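Local coordinates for calcium uptake protein 3, mitochondrial (Homo sapiens, PDB 6AGI) that senses mitochondrial calcium through its EF-hands and, disulfide-linked to MICU1, stimulates or inhibits the mitochondrial calcium uniporter depending on the calcium concentration, at residues 6-11 and 150-155; 13-18 and 92-97; 19-24 and 45-50; 85-90 and 208-213. One frame throughout, in Å; residues are numbered along the deposited sequence.

Contact 1: residues 6-11 and 150-155; sequences EDLDLY and RAMLRL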
loop_
_atom_site.group_PDB
_atom_site.type_symbol
_atom_site.label_atom_id
_atom_site.label_comp_id
_atom_site.label_asym_id
_atom_site.label_seq_id
_atom_site.Cartn_x
_atom_site.Cartn_y
_atom_site.Cartn_z
ATOM N N GLU B 6 6.025 -17.247 32.362
ATOM C CA GLU B 6 5.760 -18.254 31.339
ATOM C C GLU B 6 4.295 -18.659 31.341
ATOM O O GLU B 6 3.738 -18.998 30.291
ATOM C CB GLU B 6 6.647 -19.477 31.557
ATOM N N ASP B 7 3.664 -18.647 32.523
ATOM C CA ASP B 7 2.232 -18.876 32.666
ATOM C C ASP B 7 1.443 -18.058 31.659
ATOM O O ASP B 7 0.644 -18.595 30.882
ATOM C CB ASP B 7 1.770 -18.510 34.084
ATOM C CG ASP B 7 2.792 -18.841 35.145
ATOM O OD1 ASP B 7 3.042 -20.039 35.385
ATOM O OD2 ASP B 7 3.361 -17.892 35.730
ATOM N N LEU B 8 1.681 -16.749 31.651
ATOM C CA LEU B 8 0.786 -15.848 30.943
ATOM C C LEU B 8 1.082 -15.725 29.448
ATOM O O LEU B 8 0.264 -15.145 28.733
ATOM C CB LEU B 8 0.808 -14.469 31.605
ATOM C CG LEU B 8 -0.288 -14.241 32.662
ATOM C CD1 LEU B 8 -0.335 -15.383 33.662
ATOM C CD2 LEU B 8 -0.074 -12.927 33.396
ATOM N N ASP B 9 2.198 -16.269 28.949
ATOM C CA ASP B 9 2.444 -16.276 27.506
ATOM C C ASP B 9 1.386 -17.077 26.765
ATOM O O ASP B 9 0.938 -16.680 25.682
ATOM C CB ASP B 9 3.818 -16.867 27.212
ATOM C CG ASP B 9 4.927 -15.933 27.551
ATOM O OD1 ASP B 9 4.808 -14.729 27.197
ATOM O OD2 ASP B 9 5.901 -16.412 28.190
ATOM N N LEU B 10 0.998 -18.225 27.321
ATOM C CA LEU B 10 0.021 -19.088 26.674
ATOM C C LEU B 10 -1.283 -18.360 26.418
ATOM O O LEU B 10 -2.031 -18.738 25.511
ATOM C CB LEU B 10 -0.232 -20.333 27.533
ATOM C CG LEU B 10 0.948 -21.286 27.735
ATOM C CD1 LEU B 10 0.594 -22.280 28.829
ATOM C CD2 LEU B 10 1.335 -22.006 26.431
ATOM N N TYR B 11 -1.552 -17.310 27.180
ATOM C CA TYR B 11 -2.736 -16.496 26.991
ATOM C C TYR B 11 -2.501 -15.282 26.083
ATOM O O TYR B 11 -3.446 -14.532 25.836
ATOM C CB TYR B 11 -3.264 -16.079 28.370
ATOM C CG TYR B 11 -3.553 -17.285 29.245
ATOM C CD1 TYR B 11 -4.786 -17.934 29.190
ATOM C CD2 TYR B 11 -2.585 -17.796 30.103
ATOM C CE1 TYR B 11 -5.045 -19.041 29.966
ATOM C CE2 TYR B 11 -2.843 -18.907 30.890
ATOM C CZ TYR B 11 -4.071 -19.527 30.816
ATOM O OH TYR B 11 -4.330 -20.640 31.597
ATOM N N ARG B 150 -6.403 -14.374 32.378
ATOM C CA ARG B 150 -6.630 -13.342 31.372
ATOM C C ARG B 150 -6.672 -11.947 31.997
ATOM O O ARG B 150 -6.144 -10.980 31.429
ATOM C CB ARG B 150 -7.907 -13.654 30.606
ATOM C CG ARG B 150 -7.596 -14.443 29.374
ATOM C CD ARG B 150 -8.628 -15.511 29.125
ATOM N NE ARG B 150 -9.832 -14.913 28.577
ATOM C CZ ARG B 150 -11.045 -15.442 28.673
ATOM N NH1 ARG B 150 -11.241 -16.613 29.282
ATOM N NH2 ARG B 150 -12.062 -14.792 28.136
ATOM N N ALA B 151 -7.305 -11.825 33.160
ATOM C CA ALA B 151 -7.336 -10.547 33.855
ATOM C C ALA B 151 -5.935 -10.133 34.271
ATOM O O ALA B 151 -5.589 -8.949 34.204
ATOM C CB ALA B 151 -8.265 -10.621 35.063
ATOM N N MET B 152 -5.110 -11.089 34.713
ATOM C CA MET B 152 -3.748 -10.729 35.094
ATOM C C MET B 152 -2.953 -10.240 33.891
ATOM O O MET B 152 -2.211 -9.260 33.988
ATOM C CB MET B 152 -3.049 -11.918 35.754
ATOM C CG MET B 152 -2.113 -11.544 36.908
ATOM S SD MET B 152 -1.271 -13.022 37.524
ATOM C CE MET B 152 -2.658 -14.126 37.871
ATOM N N LEU B 153 -3.109 -10.889 32.741
ATOM C CA LEU B 153 -2.368 -10.440 31.567
ATOM C C LEU B 153 -2.900 -9.098 31.082
ATOM O O LEU B 153 -2.128 -8.242 30.625
ATOM C CB LEU B 153 -2.450 -11.511 30.476
ATOM C CG LEU B 153 -1.867 -11.431 29.046
ATOM C CD1 LEU B 153 -0.349 -11.314 28.958
ATOM C CD2 LEU B 153 -2.372 -12.562 28.189
ATOM N N ARG B 154 -4.210 -8.878 31.217
ATOM C CA ARG B 154 -4.800 -7.589 30.879
ATOM C C ARG B 154 -4.250 -6.495 31.769
ATOM O O ARG B 154 -3.898 -5.410 31.293
ATOM C CB ARG B 154 -6.309 -7.679 31.020
ATOM C CG ARG B 154 -7.105 -6.512 30.508
ATOM C CD ARG B 154 -8.599 -6.864 30.522
ATOM N NE ARG B 154 -8.830 -8.186 29.930
ATOM C CZ ARG B 154 -9.451 -9.196 30.543
ATOM N NH1 ARG B 154 -9.929 -9.040 31.776
ATOM N NH2 ARG B 154 -9.606 -10.365 29.921
ATOM N N LEU B 155 -4.141 -6.770 33.067
ATOM C CA LEU B 155 -3.498 -5.826 33.971
ATOM C C LEU B 155 -2.066 -5.549 33.547
ATOM O O LEU B 155 -1.645 -4.386 33.465
ATOM C CB LEU B 155 -3.537 -6.357 35.402
ATOM C CG LEU B 155 -2.856 -5.403 36.391
ATOM C CD1 LEU B 155 -3.733 -4.211 36.759
ATOM C CD2 LEU B 155 -2.471 -6.179 37.619
#
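At the N-terminal end of the modelled chain, the weakly bonded turn around 6-9 and the Tyr11 that follows it pack on helix 147-158, where Leu8 and Tyr11 meet Leu153, Met152 and Arg150. The side chains of Leu8 and Leu153 pass one another, each directed at the other's segment. The CD2 methyl of Leu8 reaches the helix backbone, 3.7 Å from the N of Leu153, and lies between two side-chain roots: Met152 CB is 3.9 Å from Leu8 CD2, and Leu153 CB is 4.0 Å from it. Leu153, with CG anti to its own N (chi1 177°), sends its fork the other way. Its CD1 lies 3.9 Å from Leu8 O, and its CD2 is 3.6 Å from Tyr11 CB. Leucine suits both places: Leu8 presents one methyl, while both methyls of Leu153 find partners. Tyr11 plays two roles. Its ring approaches the aliphatic CG of Arg150 obliquely, with Tyr11 CD1 4.5 Å from that atom, while its hydroxyl makes a weak hydrogen bond to Asp146 just before the helix. The charged end of Arg150 is held instead by the carbonyl of Ile143. Arg20 of helix 14-22 also touches Leu8 and Leu153. A backbone bond from Tyr11 N to Leu8 O, an i to i+3 turn, carries both residues onto the side of helix 147-158, a turn-on-helix packing.

Contact 2: residues 13-18 and 92-97; sequences TSRERR and EYLFLL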
loop_
_atom_site.group_PDB
_atom_site.type_symbol
_atom_site.label_atom_id
_atom_site.label_comp_id
_atom_site.label_asym_id
_atom_site.label_seq_id
_atom_site.Cartn_x
_atom_site.Cartn_y
_atom_site.Cartn_z
ATOM N N THR B 13 -0.824 -12.931 22.645
ATOM C CA THR B 13 -0.391 -12.757 21.261
ATOM C C THR B 13 1.125 -12.653 21.175
ATOM O O THR B 13 1.811 -12.404 22.182
ATOM C CB THR B 13 -1.060 -11.516 20.664
ATOM O OG1 THR B 13 -2.465 -11.746 20.589
ATOM C CG2 THR B 13 -0.547 -11.159 19.290
ATOM N N SER B 14 1.645 -12.913 19.962
ATOM C CA SER B 14 3.049 -12.657 19.622
ATOM C C SER B 14 3.526 -11.303 20.139
ATOM O O SER B 14 4.509 -11.215 20.878
ATOM C CB SER B 14 3.227 -12.725 18.106
ATOM O OG SER B 14 3.016 -14.052 17.607
ATOM N N ARG B 15 2.835 -10.227 19.754
ATOM C CA ARG B 15 3.278 -8.893 20.167
ATOM C C ARG B 15 3.279 -8.766 21.682
ATOM O O ARG B 15 4.195 -8.173 22.257
ATOM C CB ARG B 15 2.391 -7.800 19.560
ATOM C CG ARG B 15 2.505 -7.708 18.080
ATOM C CD ARG B 15 3.509 -6.653 17.636
ATOM N NE ARG B 15 3.964 -6.826 16.254
ATOM C CZ ARG B 15 3.163 -6.964 15.191
ATOM N NH1 ARG B 15 1.831 -6.973 15.321
ATOM N NH2 ARG B 15 3.702 -7.106 13.975
ATOM N N GLU B 16 2.266 -9.331 22.342
ATOM C CA GLU B 16 2.228 -9.261 23.796
ATOM C C GLU B 16 3.349 -10.086 24.421
ATOM O O GLU B 16 3.999 -9.628 25.374
ATOM C CB GLU B 16 0.854 -9.717 24.297
ATOM C CG GLU B 16 -0.277 -9.101 23.482
ATOM C CD GLU B 16 -1.653 -9.712 23.718
ATOM O OE1 GLU B 16 -2.621 -8.925 23.595
ATOM O OE2 GLU B 16 -1.795 -10.913 24.028
ATOM N N ARG B 17 3.648 -11.268 23.861
ATOM C CA ARG B 17 4.773 -12.048 24.362
ATOM C C ARG B 17 6.092 -11.296 24.221
ATOM O O ARG B 17 6.936 -11.333 25.128
ATOM C CB ARG B 17 4.888 -13.387 23.630
ATOM C CG ARG B 17 3.990 -14.503 24.182
ATOM C CD ARG B 17 3.999 -15.775 23.346
ATOM N NE ARG B 17 3.012 -15.925 22.280
ATOM C CZ ARG B 17 3.307 -16.245 21.023
ATOM N NH1 ARG B 17 4.573 -16.421 20.670
ATOM N NH2 ARG B 17 2.332 -16.406 20.131
ATOM N N ARG B 18 6.283 -10.592 23.086
ATOM C CA ARG B 18 7.537 -9.880 22.855
ATOM C C ARG B 18 7.648 -8.644 23.736
ATOM O O ARG B 18 8.729 -8.349 24.273
ATOM C CB ARG B 18 7.661 -9.490 21.392
ATOM C CG ARG B 18 8.991 -8.816 21.059
ATOM C CD ARG B 18 9.418 -9.037 19.600
ATOM N NE ARG B 18 10.609 -8.274 19.236
ATOM C CZ ARG B 18 11.819 -8.829 19.117
ATOM N NH1 ARG B 18 11.957 -10.129 19.347
ATOM N NH2 ARG B 18 12.891 -8.095 18.796
ATOM N N GLU B 92 1.745 1.977 23.822
ATOM C CA GLU B 92 2.718 2.961 23.388
ATOM C C GLU B 92 3.792 2.288 22.531
ATOM O O GLU B 92 4.228 2.826 21.502
ATOM C CB GLU B 92 3.251 3.587 24.675
ATOM C CG GLU B 92 3.766 4.955 24.721
ATOM C CD GLU B 92 3.533 5.530 26.120
ATOM O OE1 GLU B 92 2.377 5.886 26.451
ATOM O OE2 GLU B 92 4.493 5.517 26.927
ATOM N N TYR B 93 4.215 1.096 22.953
ATOM C CA TYR B 93 5.053 0.210 22.155
ATOM C C TYR B 93 4.466 -0.009 20.768
ATOM O O TYR B 93 5.171 0.104 19.754
ATOM C CB TYR B 93 5.166 -1.114 22.899
ATOM C CG TYR B 93 5.836 -2.242 22.167
ATOM C CD1 TYR B 93 7.043 -2.073 21.488
ATOM C CD2 TYR B 93 5.206 -3.470 22.079
ATOM C CE1 TYR B 93 7.634 -3.145 20.823
ATOM C CE2 TYR B 93 5.772 -4.513 21.419
ATOM C CZ TYR B 93 6.981 -4.363 20.795
ATOM O OH TYR B 93 7.488 -5.467 20.145
ATOM N N LEU B 94 3.185 -0.408 20.719
ATOM C CA LEU B 94 2.496 -0.620 19.442
ATOM C C LEU B 94 2.532 0.638 18.580
ATOM O O LEU B 94 2.857 0.577 17.389
ATOM C CB LEU B 94 1.064 -1.077 19.705
ATOM C CG LEU B 94 0.877 -2.497 20.236
ATOM C CD1 LEU B 94 -0.555 -3.009 20.029
ATOM C CD2 LEU B 94 1.917 -3.437 19.551
ATOM N N PHE B 95 2.177 1.784 19.166
ATOM C CA PHE B 95 2.324 3.077 18.496
ATOM C C PHE B 95 3.707 3.231 17.857
ATOM O O PHE B 95 3.818 3.489 16.650
ATOM C CB PHE B 95 2.064 4.187 19.512
ATOM C CG PHE B 95 2.147 5.589 18.964
ATOM C CD1 PHE B 95 1.347 5.991 17.907
ATOM C CD2 PHE B 95 3.007 6.521 19.536
ATOM C CE1 PHE B 95 1.412 7.306 17.423
ATOM C CE2 PHE B 95 3.079 7.815 19.057
ATOM C CZ PHE B 95 2.281 8.209 18.008
ATOM N N LEU B 96 4.778 3.044 18.651
ATOM C CA LEU B 96 6.131 3.252 18.135
ATOM C C LEU B 96 6.473 2.289 16.992
ATOM O O LEU B 96 7.004 2.716 15.944
ATOM C CB LEU B 96 7.122 3.094 19.279
ATOM C CG LEU B 96 6.929 4.083 20.423
ATOM C CD1 LEU B 96 7.776 3.734 21.666
ATOM C CD2 LEU B 96 7.294 5.465 19.875
ATOM N N LEU B 97 6.151 0.994 17.162
ATOM C CA LEU B 97 6.293 0.037 16.068
ATOM C C LEU B 97 5.574 0.485 14.820
ATOM O O LEU B 97 6.074 0.297 13.694
ATOM C CB LEU B 97 5.770 -1.344 16.444
ATOM C CG LEU B 97 6.563 -2.138 17.441
ATOM C CD1 LEU B 97 5.823 -3.429 17.739
ATOM C CD2 LEU B 97 7.899 -2.360 16.784
HETATM O O HOH W 1 9.681 -5.470 18.362
#
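Arg15 and Tyr93 bury similar areas in this crossing, and Arg18 takes third place. Arg15 works here through its aliphatic shaft. The chain bends at chi2 (-95°), which sets CD beside two leucines: Leu97 CD1 is 4.0 Å from Arg15 CD and Leu94 CD2 is 4.1 Å from it. The arginine chain lies obliquely across both. Its guanidinium can thus continue past the apolar patch to the second copy of the protein in the crystal assembly, where NH1 makes a weak hydrogen bond to the carbonyl of Phe318 of that copy. Phe318 of the second copy also packs on Leu97, so the contact borders that copy here. Helices 14-22 and 90-101 are steeply crossed: the local segments run 109° apart, with axes 11.5 Å from each other at closest approach. A gap that wide calls for long side chains, and Tyr93 supplies one. Its ring carries Leu97 CD1 over one face, 3.4 Å above the ring plane and offset toward the rim, and turns its edge to the carbonyl of Arg15, with Tyr93 CE2 4.1 Å from Arg15 O. The phenol group then meets Arg18, whose CG is 3.8 Å from Tyr93 OH. Arg18 is extended from CG to NE and crosses the tyrosine at about a right angle. A water joins their polar ends, accepting from Arg18 NE at 3.1 Å and lying 2.8 Å from Tyr93 OH; it sits in the plane of both the guanidinium and the ring. The terminal nitrogens of Arg18 bond to the carbonyls of Ala41, Thr44 and Asp45, around the end of helix 35-43.

Contact 3: residues 19-24 and 45-50; sequences FRLFAS and DEPKVA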
loop_
_atom_site.group_PDB
_atom_site.type_symbol
_atom_site.label_atom_id
_atom_site.label_comp_id
_atom_site.label_asym_id
_atom_site.label_seq_id
_atom_site.Cartn_x
_atom_site.Cartn_y
_atom_site.Cartn_z
ATOM N N PHE B 19 6.555 -7.886 23.861
ATOM C CA PHE B 19 6.534 -6.786 24.816
ATOM C C PHE B 19 6.987 -7.279 26.176
ATOM O O PHE B 19 7.898 -6.708 26.796
ATOM C CB PHE B 19 5.140 -6.194 24.949
ATOM C CG PHE B 19 5.089 -5.064 25.922
ATOM C CD1 PHE B 19 5.819 -3.920 25.707
ATOM C CD2 PHE B 19 4.409 -5.210 27.127
ATOM C CE1 PHE B 19 5.787 -2.873 26.623
ATOM C CE2 PHE B 19 4.379 -4.191 28.055
ATOM C CZ PHE B 19 5.072 -3.005 27.811
ATOM N N ARG B 20 6.367 -8.368 26.646
ATOM C CA ARG B 20 6.720 -8.900 27.954
ATOM C C ARG B 20 8.169 -9.370 27.994
ATOM O O ARG B 20 8.834 -9.239 29.029
ATOM C CB ARG B 20 5.779 -10.038 28.318
ATOM C CG ARG B 20 4.337 -9.606 28.571
ATOM C CD ARG B 20 3.491 -10.833 28.806
ATOM N NE ARG B 20 4.329 -11.872 29.377
ATOM C CZ ARG B 20 4.132 -12.430 30.556
ATOM N NH1 ARG B 20 3.129 -12.029 31.310
ATOM N NH2 ARG B 20 4.958 -13.372 30.978
ATOM N N LEU B 21 8.679 -9.913 26.887
ATOM C CA LEU B 21 10.052 -10.402 26.890
ATOM C C LEU B 21 11.042 -9.269 27.110
ATOM O O LEU B 21 11.998 -9.407 27.885
ATOM C CB LEU B 21 10.357 -11.106 25.572
ATOM C CG LEU B 21 11.764 -11.659 25.400
ATOM C CD1 LEU B 21 11.969 -12.830 26.351
ATOM C CD2 LEU B 21 11.954 -12.101 23.993
ATOM N N PHE B 22 10.830 -8.136 26.435
ATOM C CA PHE B 22 11.769 -7.035 26.539
ATOM C C PHE B 22 11.478 -6.073 27.678
ATOM O O PHE B 22 12.351 -5.273 28.018
ATOM C CB PHE B 22 11.817 -6.281 25.224
ATOM C CG PHE B 22 12.669 -6.949 24.190
ATOM C CD1 PHE B 22 14.034 -6.714 24.150
ATOM C CD2 PHE B 22 12.118 -7.803 23.251
ATOM C CE1 PHE B 22 14.822 -7.311 23.202
ATOM C CE2 PHE B 22 12.913 -8.408 22.281
ATOM C CZ PHE B 22 14.261 -8.166 22.260
ATOM N N ALA B 23 10.292 -6.123 28.278
ATOM C CA ALA B 23 9.948 -5.158 29.314
ATOM C C ALA B 23 10.723 -5.430 30.598
ATOM O O ALA B 23 11.026 -6.577 30.931
ATOM C CB ALA B 23 8.442 -5.182 29.582
ATOM N N SER B 24 11.022 -4.354 31.340
ATOM C CA SER B 24 11.792 -4.469 32.573
ATOM C C SER B 24 11.207 -3.710 33.765
ATOM O O SER B 24 11.754 -3.831 34.867
ATOM C CB SER B 24 13.264 -4.050 32.351
ATOM O OG SER B 24 13.474 -2.647 32.333
ATOM N N ASP B 45 17.172 -9.515 18.621
ATOM C CA ASP B 45 16.289 -10.665 18.493
ATOM C C ASP B 45 15.736 -11.112 19.831
ATOM O O ASP B 45 14.523 -11.229 19.992
ATOM C CB ASP B 45 17.031 -11.849 17.851
ATOM C CG ASP B 45 16.886 -11.885 16.344
ATOM O OD1 ASP B 45 16.173 -11.012 15.787
ATOM O OD2 ASP B 45 17.433 -12.834 15.724
ATOM N N GLU B 46 16.592 -11.321 20.811
ATOM C CA GLU B 46 16.169 -11.662 22.153
ATOM C C GLU B 46 17.032 -10.873 23.115
ATOM O O GLU B 46 18.142 -10.457 22.763
ATOM C CB GLU B 46 16.349 -13.166 22.423
ATOM C CG GLU B 46 17.807 -13.626 22.215
ATOM C CD GLU B 46 18.020 -15.133 22.330
ATOM O OE1 GLU B 46 17.028 -15.865 22.536
ATOM O OE2 GLU B 46 19.182 -15.590 22.186
ATOM N N PRO B 47 16.568 -10.678 24.346
ATOM C CA PRO B 47 17.440 -10.055 25.343
ATOM C C PRO B 47 18.648 -10.953 25.543
ATOM O O PRO B 47 18.642 -12.133 25.170
ATOM C CB PRO B 47 16.562 -9.980 26.604
ATOM C CG PRO B 47 15.132 -10.063 26.084
ATOM C CD PRO B 47 15.198 -10.908 24.849
ATOM N N LYS B 48 19.706 -10.370 26.112
ATOM C CA LYS B 48 20.937 -11.088 26.424
ATOM C C LYS B 48 20.974 -11.547 27.872
ATOM O O LYS B 48 21.385 -12.675 28.145
ATOM C CB LYS B 48 22.163 -10.225 26.113
ATOM C CG LYS B 48 22.650 -10.346 24.665
ATOM C CD LYS B 48 21.895 -9.418 23.717
ATOM C CE LYS B 48 22.517 -9.425 22.330
ATOM N NZ LYS B 48 21.881 -8.456 21.403
ATOM N N VAL B 49 20.477 -10.722 28.791
ATOM C CA VAL B 49 20.382 -11.072 30.204
ATOM C C VAL B 49 18.905 -11.258 30.545
ATOM O O VAL B 49 18.009 -10.749 29.859
ATOM C CB VAL B 49 21.032 -9.993 31.106
ATOM C CG1 VAL B 49 20.252 -8.679 31.019
ATOM C CG2 VAL B 49 21.150 -10.461 32.558
ATOM N N ALA B 50 18.652 -12.028 31.610
ATOM C CA ALA B 50 17.292 -12.455 31.938
ATOM C C ALA B 50 16.484 -11.344 32.612
ATOM O O ALA B 50 15.487 -10.860 32.059
ATOM C CB ALA B 50 17.339 -13.710 32.818
#
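Asp45 meets Phe22 through its backbone, not its carboxylate: the carbonyl O of Asp45 lies 3.8 Å from Phe22 CZ, at the edge of the ring and near its plane, where the weakly positive aromatic hydrogens suit an oxygen. Glu46, whose CB points away, offers the ring its carbonyl carbon, 4.0 Å from Phe22 CZ. Pro47 makes the main contact. Its CD stands over the face of the Phe22 ring, 4.1 Å from the centroid and 20° off the normal, a CH-pi interaction for which the CH2 next to a proline nitrogen is well polarised. The same Pro47 CD rests 3.6 Å from Leu21 CG, and Pro47 CG is 3.7 Å from Leu21 O, so the pyrrolidine ring rests on the last two residues of helix 14-22. Phe22 is brought there by chi1 of -80°, with CG beside its backbone N. Cut back to an alanine, the side chain would no longer reach Pro47, and the loop would probably lose its aromatic partner, with a gap left beside helix 35-43. On that helix Phe22 packs against Leu40 and Ala41, and it also touches Met33. The loop that follows helix 35-43 thus lies over the end of helix 14-22 before running to strand 54-55, which pairs with strand 25-27 in the small mixed sheet.

Contact 4: residues 85-90 and 208-213; sequences KGVISY and TDTTLL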
loop_
_atom_site.group_PDB
_atom_site.type_symbol
_atom_site.label_atom_id
_atom_site.label_comp_id
_atom_site.label_asym_id
_atom_site.label_seq_id
_atom_site.Cartn_x
_atom_site.Cartn_y
_atom_site.Cartn_z
ATOM N N LYS B 85 15.885 5.939 31.965
ATOM C CA LYS B 85 15.060 6.835 32.759
ATOM C C LYS B 85 13.733 7.185 32.065
ATOM O O LYS B 85 13.481 8.352 31.763
ATOM C CB LYS B 85 15.829 8.115 33.095
ATOM C CG LYS B 85 17.105 7.883 33.887
ATOM C CD LYS B 85 17.816 9.193 34.185
ATOM C CE LYS B 85 18.194 9.920 32.906
ATOM N NZ LYS B 85 19.104 9.109 32.053
ATOM N N GLY B 86 12.887 6.187 31.823
ATOM C CA GLY B 86 11.579 6.408 31.208
ATOM C C GLY B 86 10.780 5.121 31.166
ATOM O O GLY B 86 11.304 4.031 31.422
ATOM N N VAL B 87 9.500 5.253 30.804
ATOM C CA VAL B 87 8.587 4.100 30.759
ATOM C C VAL B 87 7.711 4.157 29.517
ATOM O O VAL B 87 7.181 5.211 29.148
ATOM C CB VAL B 87 7.680 3.957 32.008
ATOM C CG1 VAL B 87 8.492 3.529 33.201
ATOM C CG2 VAL B 87 6.886 5.231 32.301
ATOM N N ILE B 88 7.539 2.995 28.893
ATOM C CA ILE B 88 6.705 2.807 27.711
ATOM C C ILE B 88 5.740 1.657 27.968
ATOM O O ILE B 88 6.155 0.585 28.429
ATOM C CB ILE B 88 7.554 2.527 26.461
ATOM C CG1 ILE B 88 8.561 3.671 26.264
ATOM C CG2 ILE B 88 6.653 2.240 25.276
ATOM C CD1 ILE B 88 9.542 3.438 25.154
ATOM N N SER B 89 4.445 1.914 27.756
ATOM C CA SER B 89 3.423 0.891 27.937
ATOM C C SER B 89 3.317 0.056 26.677
ATOM O O SER B 89 3.933 0.360 25.649
ATOM C CB SER B 89 2.060 1.502 28.257
ATOM O OG SER B 89 1.670 2.480 27.293
ATOM N N TYR B 90 2.484 -0.986 26.755
ATOM C CA TYR B 90 2.279 -1.888 25.625
ATOM C C TYR B 90 1.662 -1.170 24.413
ATOM O O TYR B 90 2.114 -1.344 23.262
ATOM C CB TYR B 90 1.418 -3.063 26.067
ATOM C CG TYR B 90 1.016 -3.930 24.903
ATOM C CD1 TYR B 90 1.985 -4.508 24.085
ATOM C CD2 TYR B 90 -0.330 -4.194 24.631
ATOM C CE1 TYR B 90 1.639 -5.288 23.016
ATOM C CE2 TYR B 90 -0.690 -4.990 23.556
ATOM C CZ TYR B 90 0.303 -5.533 22.750
ATOM O OH TYR B 90 -0.035 -6.334 21.683
ATOM N N THR B 208 -1.811 5.922 34.476
ATOM C CA THR B 208 -0.395 6.087 34.785
ATOM C C THR B 208 0.335 6.898 33.712
ATOM O O THR B 208 0.323 6.548 32.528
ATOM C CB THR B 208 0.263 4.718 34.938
ATOM O OG1 THR B 208 -0.071 4.165 36.212
ATOM C CG2 THR B 208 1.767 4.830 34.826
ATOM N N ASP B 209 1.014 7.960 34.139
ATOM C CA ASP B 209 1.763 8.787 33.203
ATOM C C ASP B 209 2.938 7.996 32.645
ATOM O O ASP B 209 3.440 7.064 33.270
ATOM C CB ASP B 209 2.285 10.050 33.900
ATOM C CG ASP B 209 1.316 11.209 33.822
ATOM O OD1 ASP B 209 0.165 10.993 33.385
ATOM O OD2 ASP B 209 1.698 12.326 34.236
ATOM N N THR B 210 3.353 8.350 31.436
ATOM C CA THR B 210 4.413 7.637 30.748
ATOM C C THR B 210 5.349 8.671 30.144
ATOM O O THR B 210 5.094 9.882 30.208
ATOM C CB THR B 210 3.886 6.691 29.656
ATOM O OG1 THR B 210 3.084 7.417 28.716
ATOM C CG2 THR B 210 3.085 5.523 30.245
ATOM N N THR B 211 6.463 8.187 29.577
ATOM C CA THR B 211 7.422 9.107 28.972
ATOM C C THR B 211 6.828 9.827 27.771
ATOM O O THR B 211 6.966 11.045 27.651
ATOM C CB THR B 211 8.718 8.375 28.619
ATOM O OG1 THR B 211 9.509 8.235 29.808
ATOM C CG2 THR B 211 9.504 9.095 27.494
ATOM N N LEU B 212 6.151 9.106 26.871
ATOM C CA LEU B 212 5.585 9.799 25.716
ATOM C C LEU B 212 4.453 10.727 26.135
ATOM O O LEU B 212 4.270 11.797 25.544
ATOM C CB LEU B 212 5.116 8.800 24.660
ATOM C CG LEU B 212 6.315 8.247 23.894
ATOM C CD1 LEU B 212 5.852 7.314 22.792
ATOM C CD2 LEU B 212 7.216 9.389 23.338
ATOM N N LEU B 213 3.718 10.358 27.181
ATOM C CA LEU B 213 2.617 11.188 27.647
ATOM C C LEU B 213 3.120 12.530 28.211
ATOM O O LEU B 213 2.585 13.599 27.879
ATOM C CB LEU B 213 1.846 10.388 28.685
ATOM C CG LEU B 213 0.339 10.289 28.652
ATOM C CD1 LEU B 213 -0.125 9.879 27.283
ATOM C CD2 LEU B 213 -0.071 9.255 29.706
#
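Val87 and Thr211 exchange two hydrogen bonds. Val87 N donates to the hydroxyl oxygen Thr211 OG1 at 3.1 Å, and Thr211 N donates to Val87 O, also at 3.1 Å and nearly straight (168°), reaching the oxygen in the carbonyl plane. They tie the extended stretch ahead of helix 90-101 to the N-terminal turn of helix 211-217, where main-chain NH groups still lack helical acceptors. Threonine serves twice because chi1 of -80° sets OG1 beside its own backbone N, so hydroxyl and amide both face Val87. A valine in place of Thr211 would probably leave Val87 N without its acceptor. One residue earlier, Thr210 is the N-cap: its OG1 accepts a weak, 3.4 Å bond from Leu213 N and is also hydrogen-bonded to Glu92 of helix 90-101, coupling the two helix starts. Gly86 suits its position, since a side chain there would point at Thr211. Outside this polar core, Leu61 and Leu65 of helix 58-66 pack on Val87 and Thr211 respectively. The Val87 CG2 methyl lies 3.8 Å from Thr210 CA and 4.0 Å from Asp209 O.

The four contacts involve residues from the N-terminal end up to 213, around EF-hand 1 but away from its calcium site. Contacts 2 and 3 share helix 14-22 and lie about 13 Å apart centre to centre; both are nested in the loop closed by contact 1, whose helix 6-9 comes just before. Contact 4 alternates with contacts 1 and 2 along the chain and opens after contact 3 has closed. Its centre is about 14 Å from that of contact 2, while contacts 1 and 4, about 21 Å apart centre to centre, do not touch. Helix 90-101 enters contact 2 and starts within contact 4. The N-terminal segments are thus built into the part of the chain that holds EF-hand 1, and contact 2 also borders the second copy.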